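Local structure of Na Glutathione S-transferase 2 (Necator americanus, 2ON5) at residues L6-G11 and G49-L54; D44-G49 and G58-Q63; A128-F133 and D176-I181. The protein probably conjugates glutathione to electrophilic compounds, as a dimeric glutathione S-transferase of a human hookworm, and is seen here with glutathione bound. One frame throughout, in Å; residues are numbered along the deposited sequence.

Contact 1 (L6-G11 and G49-L54). With GSH (glutathione), chain V.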
# COMPACT_ATOMS: atom_id res chain seq x y z
N LEU A 6 16.59 -6.05 -10.44
CA LEU A 6 15.18 -5.71 -10.54
C LEU A 6 14.55 -6.34 -11.77
O LEU A 6 15.02 -6.10 -12.91
CB LEU A 6 14.97 -4.21 -10.60
CG LEU A 6 13.54 -3.67 -10.54
CD1 LEU A 6 12.93 -3.99 -9.15
CD2 LEU A 6 13.56 -2.19 -10.83
N THR A 7 13.47 -7.09 -11.57
CA THR A 7 12.75 -7.69 -12.71
C THR A 7 11.37 -7.01 -12.89
O THR A 7 10.60 -6.88 -11.92
CB THR A 7 12.60 -9.21 -12.58
OG1 THR A 7 13.89 -9.82 -12.41
CG2 THR A 7 11.93 -9.79 -13.85
N TYR A 8 11.11 -6.55 -14.11
CA TYR A 8 9.84 -5.90 -14.45
C TYR A 8 9.61 -6.00 -15.97
O TYR A 8 10.34 -6.71 -16.67
CB TYR A 8 9.84 -4.44 -13.99
CG TYR A 8 8.48 -3.79 -14.06
CD1 TYR A 8 7.38 -4.33 -13.37
CD2 TYR A 8 8.28 -2.66 -14.83
CE1 TYR A 8 6.13 -3.73 -13.46
CE2 TYR A 8 7.02 -2.07 -14.92
CZ TYR A 8 5.97 -2.61 -14.24
OH TYR A 8 4.73 -2.00 -14.32
N PHE A 9 8.57 -5.34 -16.47
CA PHE A 9 8.35 -5.27 -17.91
C PHE A 9 9.32 -4.26 -18.54
O PHE A 9 9.98 -3.50 -17.82
CB PHE A 9 6.91 -4.86 -18.22
CG PHE A 9 5.89 -5.87 -17.81
CD1 PHE A 9 5.81 -7.09 -18.45
CD2 PHE A 9 4.99 -5.57 -16.79
CE1 PHE A 9 4.85 -8.03 -18.08
CE2 PHE A 9 4.03 -6.52 -16.40
CZ PHE A 9 3.96 -7.74 -17.06
N ALA A 10 9.41 -4.30 -19.87
CA ALA A 10 10.12 -3.29 -20.66
C ALA A 10 9.28 -2.01 -20.67
O ALA A 10 8.61 -1.67 -21.66
CB ALA A 10 10.36 -3.80 -22.11
N GLY A 11 9.29 -1.32 -19.54
CA GLY A 11 8.50 -0.13 -19.40
C GLY A 11 8.82 0.53 -18.08
O GLY A 11 9.50 -0.06 -17.21
N GLY A 49 3.50 -14.27 -7.97
CA GLY A 49 3.23 -14.46 -9.40
C GLY A 49 3.15 -13.15 -10.17
O GLY A 49 2.57 -13.10 -11.27
N GLN A 50 3.79 -12.11 -9.63
CA GLN A 50 3.75 -10.76 -10.21
C GLN A 50 5.10 -10.06 -10.15
O GLN A 50 6.03 -10.53 -9.48
CB GLN A 50 2.68 -9.91 -9.54
CG GLN A 50 1.25 -10.31 -9.94
CD GLN A 50 0.25 -9.17 -9.83
OE1 GLN A 50 -0.10 -8.75 -8.73
NE2 GLN A 50 -0.22 -8.69 -10.97
N ILE A 51 5.19 -8.95 -10.89
CA ILE A 51 6.36 -8.06 -10.93
C ILE A 51 5.93 -6.59 -10.66
O ILE A 51 4.78 -6.24 -10.95
CB ILE A 51 7.14 -8.20 -12.28
CG1 ILE A 51 6.18 -8.19 -13.51
CG2 ILE A 51 7.99 -9.48 -12.28
CD1 ILE A 51 6.90 -8.35 -14.83
N PRO A 52 6.85 -5.71 -10.15
CA PRO A 52 8.30 -5.93 -10.04
C PRO A 52 8.73 -6.83 -8.87
O PRO A 52 8.02 -6.92 -7.85
CB PRO A 52 8.85 -4.51 -9.83
CG PRO A 52 7.70 -3.80 -9.03
CD PRO A 52 6.44 -4.37 -9.69
N VAL A 53 9.89 -7.47 -9.02
CA VAL A 53 10.51 -8.20 -7.90
C VAL A 53 11.98 -7.81 -7.83
O VAL A 53 12.68 -7.79 -8.87
CB VAL A 53 10.38 -9.74 -8.05
CG1 VAL A 53 11.19 -10.51 -6.96
CG2 VAL A 53 8.93 -10.14 -8.01
N LEU A 54 12.42 -7.49 -6.61
CA LEU A 54 13.82 -7.20 -6.32
C LEU A 54 14.50 -8.48 -5.82
O LEU A 54 13.92 -9.23 -5.05
CB LEU A 54 13.96 -6.08 -5.25
CG LEU A 54 15.40 -5.70 -4.80
CD1 LEU A 54 16.11 -4.88 -5.89
CD2 LEU A 54 15.44 -4.95 -3.48
N1 GSH V . 0.57 -4.10 -5.64
CA1 GSH V . 1.22 -4.15 -6.97
C1 GSH V . 2.65 -3.62 -6.87
O11 GSH V . 2.73 -2.42 -6.54
O12 GSH V . 3.70 -4.28 -7.08
CB1 GSH V . 1.07 -5.51 -7.67
CG1 GSH V . 1.98 -5.68 -8.88
CD1 GSH V . 1.24 -5.90 -10.20
OE1 GSH V . -0.13 -5.58 -10.37
N2 GSH V . 2.03 -6.41 -11.15
CA2 GSH V . 1.88 -6.30 -12.59
C2 GSH V . 2.06 -7.67 -13.22
O2 GSH V . 2.83 -8.68 -12.61
CB2 GSH V . 2.93 -5.34 -13.14
SG2 GSH V . 2.33 -3.68 -13.56
N3 GSH V . 1.43 -7.89 -14.37
CA3 GSH V . 1.42 -9.20 -14.99
C3 GSH V . 0.67 -10.28 -14.23
O31 GSH V . -0.05 -10.00 -13.25
O32 GSH V . 0.76 -11.48 -14.59
O HOH W 1 14.11 -9.95 -9.75
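Thr7 and Val53 form an antiparallel hydrogen-bonded pair: Thr7 N gives a nearly straight bond to Val53 O (2.9 Å, 172°), and Val53 N returns one to Thr7 O. Leu6 and Leu54 follow as a non-hydrogen-bonded pair. A water ties Thr7 OG1 to Val53 O, which therefore takes two bonds. The cis peptide between Ile51 and Pro52, the cis-proline of the thioredoxin fold, ends the pairing; Thr7 O, besides the bond from Val53 N, has Pro52 CA 3.1 Å away in a CA-H...O contact. The cis bond turns the backbone of Ile51 to glutathione: Ile51 N donates to the ligand's O2 (2.9 Å), while Ile51 O takes a weak bond from its N2. CG1 of Ile51 sits between the backbone N and the carbonyl carbon (chi1 46°), carrying CD1 over the centre of the Phe9 ring, a CH-pi contact of 3.6 Å to the centroid. The edge of that ring faces N3 of glutathione. Tyr8 runs alongside Pro52, with its CD1 3.8 Å from Pro52 CD. Its CG lies anti to the backbone N (chi1 -169°), and the ring extends until OH stands 3.0 Å from SG2 of glutathione, as expected of the tyrosine that activates the thiol in many relatives; the hydroxyl is hydrogen-bonded to Leu14 N. Gln50 NE2 holds the ligand's O31 at 2.6 Å. Strand 30-34 flanks strand 4-9 on the side away from 53-56. Helix 16-25 packs on Leu6, Tyr8 and Leu54, helix 64-75 on Pro52 and Leu54.

Contact 2 (D44-G49 and G58-Q63). With GSH (glutathione), chain V; EDO (1,2-ethanediol), chain U.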
# COMPACT_ATOMS: atom_id res chain seq x y z
N ASP A 44 5.67 -18.11 -12.13
CA ASP A 44 5.84 -19.00 -10.96
C ASP A 44 7.16 -18.81 -10.20
O ASP A 44 7.34 -19.36 -9.10
CB ASP A 44 5.67 -20.46 -11.38
CG ASP A 44 4.23 -20.81 -11.69
OD1 ASP A 44 3.32 -19.94 -11.59
OD2 ASP A 44 4.00 -21.97 -12.06
N GLU A 45 8.07 -18.05 -10.80
CA GLU A 45 9.34 -17.70 -10.14
C GLU A 45 9.17 -16.65 -9.02
O GLU A 45 10.06 -16.50 -8.17
CB GLU A 45 10.32 -17.13 -11.18
CG GLU A 45 10.70 -18.07 -12.30
CD GLU A 45 11.53 -17.37 -13.34
OE1 GLU A 45 12.13 -16.32 -13.01
OE2 GLU A 45 11.57 -17.83 -14.50
N MET A 46 8.06 -15.93 -9.05
CA MET A 46 7.85 -14.73 -8.24
C MET A 46 6.94 -15.03 -7.05
O MET A 46 5.99 -15.81 -7.18
CB MET A 46 7.24 -13.61 -9.10
CG MET A 46 8.08 -13.25 -10.37
SD MET A 46 9.87 -13.15 -10.09
CE MET A 46 10.44 -12.94 -11.79
N PRO A 47 7.22 -14.40 -5.90
CA PRO A 47 6.51 -14.67 -4.62
C PRO A 47 4.99 -14.61 -4.75
O PRO A 47 4.30 -15.44 -4.15
CB PRO A 47 7.02 -13.54 -3.71
CG PRO A 47 8.41 -13.32 -4.17
CD PRO A 47 8.28 -13.39 -5.71
N PHE A 48 4.48 -13.63 -5.49
CA PHE A 48 3.05 -13.51 -5.72
C PHE A 48 2.66 -13.60 -7.18
O PHE A 48 1.61 -13.06 -7.59
CB PHE A 48 2.53 -12.21 -5.14
CG PHE A 48 2.91 -12.01 -3.70
CD1 PHE A 48 3.74 -10.96 -3.33
CD2 PHE A 48 2.43 -12.88 -2.72
CE1 PHE A 48 4.10 -10.78 -1.96
CE2 PHE A 48 2.78 -12.70 -1.37
CZ PHE A 48 3.63 -11.65 -1.00
N GLY A 49 3.50 -14.27 -7.97
CA GLY A 49 3.23 -14.46 -9.40
C GLY A 49 3.15 -13.15 -10.17
O GLY A 49 2.57 -13.10 -11.27
N GLY A 58 20.33 -12.69 -4.03
CA GLY A 58 19.49 -13.85 -4.31
C GLY A 58 18.19 -13.97 -3.51
O GLY A 58 17.44 -14.92 -3.74
N LYS A 59 17.95 -13.05 -2.57
CA LYS A 59 16.74 -13.03 -1.75
C LYS A 59 15.66 -12.18 -2.46
O LYS A 59 15.90 -11.01 -2.77
CB LYS A 59 17.04 -12.41 -0.38
CG LYS A 59 17.94 -13.23 0.56
CD LYS A 59 18.03 -12.55 1.99
CE LYS A 59 18.61 -11.10 1.95
NZ LYS A 59 18.84 -10.47 3.34
N GLN A 60 14.48 -12.76 -2.70
CA GLN A 60 13.46 -12.02 -3.42
C GLN A 60 12.62 -11.16 -2.47
O GLN A 60 12.26 -11.61 -1.39
CB GLN A 60 12.51 -12.96 -4.16
CG GLN A 60 13.11 -13.65 -5.39
CD GLN A 60 12.11 -14.55 -6.06
OE1 GLN A 60 11.85 -14.44 -7.27
NE2 GLN A 60 11.54 -15.46 -5.28
N LEU A 61 12.30 -9.95 -2.93
CA LEU A 61 11.33 -9.07 -2.30
C LEU A 61 10.39 -8.59 -3.39
O LEU A 61 10.83 -7.91 -4.33
CB LEU A 61 12.04 -7.87 -1.68
CG LEU A 61 11.17 -6.81 -1.02
CD1 LEU A 61 10.32 -7.40 0.17
CD2 LEU A 61 12.05 -5.62 -0.59
N ALA A 62 9.11 -8.96 -3.26
CA ALA A 62 8.06 -8.49 -4.16
C ALA A 62 7.36 -7.20 -3.65
O ALA A 62 7.66 -6.69 -2.57
CB ALA A 62 7.04 -9.61 -4.40
N GLN A 63 6.41 -6.70 -4.45
CA GLN A 63 5.59 -5.51 -4.17
C GLN A 63 6.32 -4.17 -4.31
O GLN A 63 7.18 -3.82 -3.50
CB GLN A 63 4.84 -5.63 -2.81
CG GLN A 63 3.71 -6.66 -2.89
CD GLN A 63 2.47 -6.10 -3.61
OE1 GLN A 63 2.44 -4.93 -4.01
NE2 GLN A 63 1.45 -6.95 -3.75
N1 GSH V . 0.57 -4.10 -5.64
CA1 GSH V . 1.22 -4.15 -6.97
C1 GSH V . 2.65 -3.62 -6.87
O11 GSH V . 2.73 -2.42 -6.54
O12 GSH V . 3.70 -4.28 -7.08
CB1 GSH V . 1.07 -5.51 -7.67
CG1 GSH V . 1.98 -5.68 -8.88
CD1 GSH V . 1.24 -5.90 -10.20
OE1 GSH V . -0.13 -5.58 -10.37
N2 GSH V . 2.03 -6.41 -11.15
CA2 GSH V . 1.88 -6.30 -12.59
C2 GSH V . 2.06 -7.67 -13.22
O2 GSH V . 2.83 -8.68 -12.61
CB2 GSH V . 2.93 -5.34 -13.14
SG2 GSH V . 2.33 -3.68 -13.56
N3 GSH V . 1.43 -7.89 -14.37
CA3 GSH V . 1.42 -9.20 -14.99
C3 GSH V . 0.67 -10.28 -14.23
O31 GSH V . -0.05 -10.00 -13.25
O32 GSH V . 0.76 -11.48 -14.59
C1 EDO U . 9.28 -18.04 -5.19
O1 EDO U . 9.00 -16.64 -5.10
C2 EDO U . 8.30 -18.67 -6.18
O2 EDO U . 9.07 -19.41 -7.15
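Ala62 points its CB at the turn of 46-49, where Pro47 and Phe48 receive it together: Pro47 CG lies 4.0 Å and Phe48 CD1 3.7 Å from that methyl. The Phe48 ring meets the methyl obliquely, and its CE1 reaches on to Gln63 CG at 4.2 Å. CB of Pro47 packs over one face of the Phe48 ring, toward the rim. These two residues are the central pair of a type I beta turn closed by Gly49 N to Met46 O (3.0 Å), which sets both side chains against the strand end. Farther back along strand 59-62, Gln60 extends obliquely past the Pro47 ring, with CB 4.1 Å from Pro47 CG, and its amide ends beside Glu45 O and the Met46 sulfur. The Met46 chain, bent at chi2, crosses that of Gln60 at about a right angle. A 1,2-ethanediol molecule, probably from the crystallisation liquor, lodges here and gives a hydrogen bond to Asp44 O. Gln63, bent at chi2, turns its amide to the ligand: its OE1 accepts a bond of 2.6 Å from N1 of glutathione, while NE2 is held by Gln94 and Asp97 of the second subunit, so that partners at both ends fix the turn of the amide. The loop thus packs against edge strand 59-62 of the sheet, where Met46, Pro47 and Gln60 also touch Val53 of strand 53-56. Gln63 is the N-cap residue of helix 64-75, and the Phe48 ring meets Phe139 of the second subunit, its plane nearly parallel to that ring.

Contact 3 (A128-F133 and D176-I181). With EDO (1,2-ethanediol), chain I.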
# COMPACT_ATOMS: atom_id res chain seq x y z
N ALA A 128 -10.17 12.14 -11.37
CA ALA A 128 -9.39 11.46 -10.32
C ALA A 128 -8.22 12.33 -9.88
O ALA A 128 -7.90 12.40 -8.68
CB ALA A 128 -8.90 10.08 -10.80
N ARG A 129 -7.59 13.01 -10.83
CA ARG A 129 -6.42 13.81 -10.49
C ARG A 129 -6.84 15.13 -9.84
O ARG A 129 -6.08 15.71 -9.07
CB ARG A 129 -5.46 14.01 -11.69
CG ARG A 129 -5.94 14.99 -12.78
CD ARG A 129 -5.74 16.43 -12.34
NE ARG A 129 -5.78 17.44 -13.40
CZ ARG A 129 -6.90 17.98 -13.88
NH1 ARG A 129 -8.08 17.52 -13.46
NH2 ARG A 129 -6.85 18.93 -14.82
N GLU A 130 -8.05 15.61 -10.14
CA GLU A 130 -8.57 16.81 -9.46
C GLU A 130 -8.60 16.62 -7.93
O GLU A 130 -8.19 17.52 -7.16
CB GLU A 130 -9.98 17.18 -9.99
CG GLU A 130 -10.69 18.27 -9.20
CD GLU A 130 -10.19 19.68 -9.53
OE1 GLU A 130 -9.69 19.89 -10.65
OE2 GLU A 130 -10.28 20.58 -8.66
N LYS A 131 -9.09 15.45 -7.50
CA LYS A 131 -9.13 15.09 -6.07
C LYS A 131 -7.71 14.87 -5.57
O LYS A 131 -7.31 15.44 -4.56
CB LYS A 131 -9.92 13.80 -5.83
CG LYS A 131 -11.46 13.91 -6.02
CD LYS A 131 -12.16 12.54 -5.90
CE LYS A 131 -11.81 11.63 -7.08
NZ LYS A 131 -12.34 10.23 -6.90
N PHE A 132 -6.96 14.03 -6.30
CA PHE A 132 -5.63 13.62 -5.83
C PHE A 132 -4.65 14.79 -5.72
O PHE A 132 -4.04 14.99 -4.65
CB PHE A 132 -5.08 12.48 -6.69
CG PHE A 132 -3.68 12.06 -6.32
CD1 PHE A 132 -2.69 12.03 -7.28
CD2 PHE A 132 -3.36 11.72 -5.00
CE1 PHE A 132 -1.39 11.67 -6.94
CE2 PHE A 132 -2.07 11.32 -4.66
CZ PHE A 132 -1.08 11.31 -5.63
N PHE A 133 -4.52 15.56 -6.81
CA PHE A 133 -3.62 16.72 -6.86
C PHE A 133 -4.03 17.76 -5.82
O PHE A 133 -3.21 18.57 -5.37
CB PHE A 133 -3.62 17.35 -8.26
CG PHE A 133 -2.90 16.55 -9.34
CD1 PHE A 133 -2.45 15.25 -9.11
CD2 PHE A 133 -2.68 17.12 -10.59
CE1 PHE A 133 -1.81 14.55 -10.13
CE2 PHE A 133 -2.08 16.42 -11.63
CZ PHE A 133 -1.63 15.15 -11.39
N ASP A 176 -3.30 21.31 -15.87
CA ASP A 176 -4.26 22.42 -15.83
C ASP A 176 -4.89 22.53 -14.46
O ASP A 176 -5.44 21.55 -13.92
CB ASP A 176 -5.40 22.20 -16.84
CG ASP A 176 -4.97 22.42 -18.29
OD1 ASP A 176 -3.78 22.66 -18.58
OD2 ASP A 176 -5.88 22.33 -19.15
N GLY A 177 -4.79 23.73 -13.89
CA GLY A 177 -5.33 24.03 -12.55
C GLY A 177 -4.38 23.69 -11.41
O GLY A 177 -4.70 23.91 -10.23
N PHE A 178 -3.22 23.12 -11.77
CA PHE A 178 -2.31 22.54 -10.77
C PHE A 178 -0.86 22.85 -11.08
O PHE A 178 -0.05 21.93 -11.23
CB PHE A 178 -2.52 21.02 -10.63
CG PHE A 178 -3.86 20.65 -10.07
CD1 PHE A 178 -4.88 20.22 -10.91
CD2 PHE A 178 -4.11 20.78 -8.72
CE1 PHE A 178 -6.14 19.89 -10.38
CE2 PHE A 178 -5.38 20.45 -8.17
CZ PHE A 178 -6.38 19.99 -9.02
N PRO A 179 -0.51 24.16 -11.13
CA PRO A 179 0.85 24.58 -11.50
C PRO A 179 1.91 24.12 -10.48
O PRO A 179 3.07 23.91 -10.85
CB PRO A 179 0.74 26.11 -11.56
CG PRO A 179 -0.43 26.45 -10.63
CD PRO A 179 -1.39 25.31 -10.82
N GLU A 180 1.49 23.96 -9.22
CA GLU A 180 2.32 23.40 -8.12
C GLU A 180 2.81 21.98 -8.40
O GLU A 180 3.91 21.58 -7.98
CB GLU A 180 1.51 23.35 -6.81
CG GLU A 180 1.03 24.71 -6.30
CD GLU A 180 -0.37 25.04 -6.77
OE1 GLU A 180 -0.90 24.31 -7.65
OE2 GLU A 180 -0.93 26.04 -6.26
N ILE A 181 1.95 21.20 -9.04
CA ILE A 181 2.26 19.80 -9.35
C ILE A 181 3.23 19.75 -10.51
O ILE A 181 4.17 18.96 -10.49
CB ILE A 181 0.96 18.95 -9.60
CG1 ILE A 181 -0.06 19.15 -8.45
CG2 ILE A 181 1.31 17.47 -9.79
CD1 ILE A 181 0.46 18.69 -7.06
C1 EDO I . -10.59 19.07 -14.61
O1 EDO I . -10.33 19.27 -13.21
C2 EDO I . -10.16 20.28 -15.44
O2 EDO I . -8.95 20.04 -16.18
O HOH W 2 -8.06 21.81 -12.83
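Arg129 NH2 donates a nearly straight hydrogen bond (2.7 Å, 166°) to O2 of a 1,2-ethanediol probably left from crystallisation, and lies 3.1 Å from Asp176 O. A water donates to that same carbonyl oxygen at 2.8 Å and, weakly, to Glu130 OE1. Arg129 NE is bonded to Ile174 O, which anchors the guanidinium while the CD1 and CE1 rim of Phe178 lies over one of its faces, the two planes well inclined. Glu130 comes to the edge of the Phe178 ring, near its plane, OE1 standing 3.6 Å from CE1. The core is aromatic: the edge of Phe133 is directed at the face of Phe178 in a T-shaped pair, planes at 88° and centroids 5.4 Å apart, and Phe133 CB rests over the same face. Phe133 is itself sandwiched, Ile181 CG2 over the centre of one face and Arg129 CB over the other; its CG is anti to the carbonyl carbon (chi1 -73°), which lays the ring between them. Phe178, the N-cap residue of helix 179-189, thus plugs the start of that helix onto helix 117-143, a packing contact within the all-helical C-terminal domain of the glutathione S-transferase fold.

How the contacts relate
Contacts 1 and 2 belong to the thioredoxin-like N-terminal domain, their centres 9 Å apart. Their segments alternate along the chain and share Gly49; strands 53-56 and 59-62 are sheet neighbours, joined by a probable hydrogen bond from Leu61 N to Leu54 O (2.8 Å), while Val53 packs on Met46 and Gln60. Together they build part of the glutathione site, contact 1 along the thiol, peptide groups and O31 carboxylate end, contact 2 at N1 next to the second subunit. Contact 3 comes later, across the chain's centre, 29 and 35 Å away between centres; it ties helix 179-189 to helix 117-143 in the C-terminal domain and, about 17 Å from either at nearest atoms, touches neither.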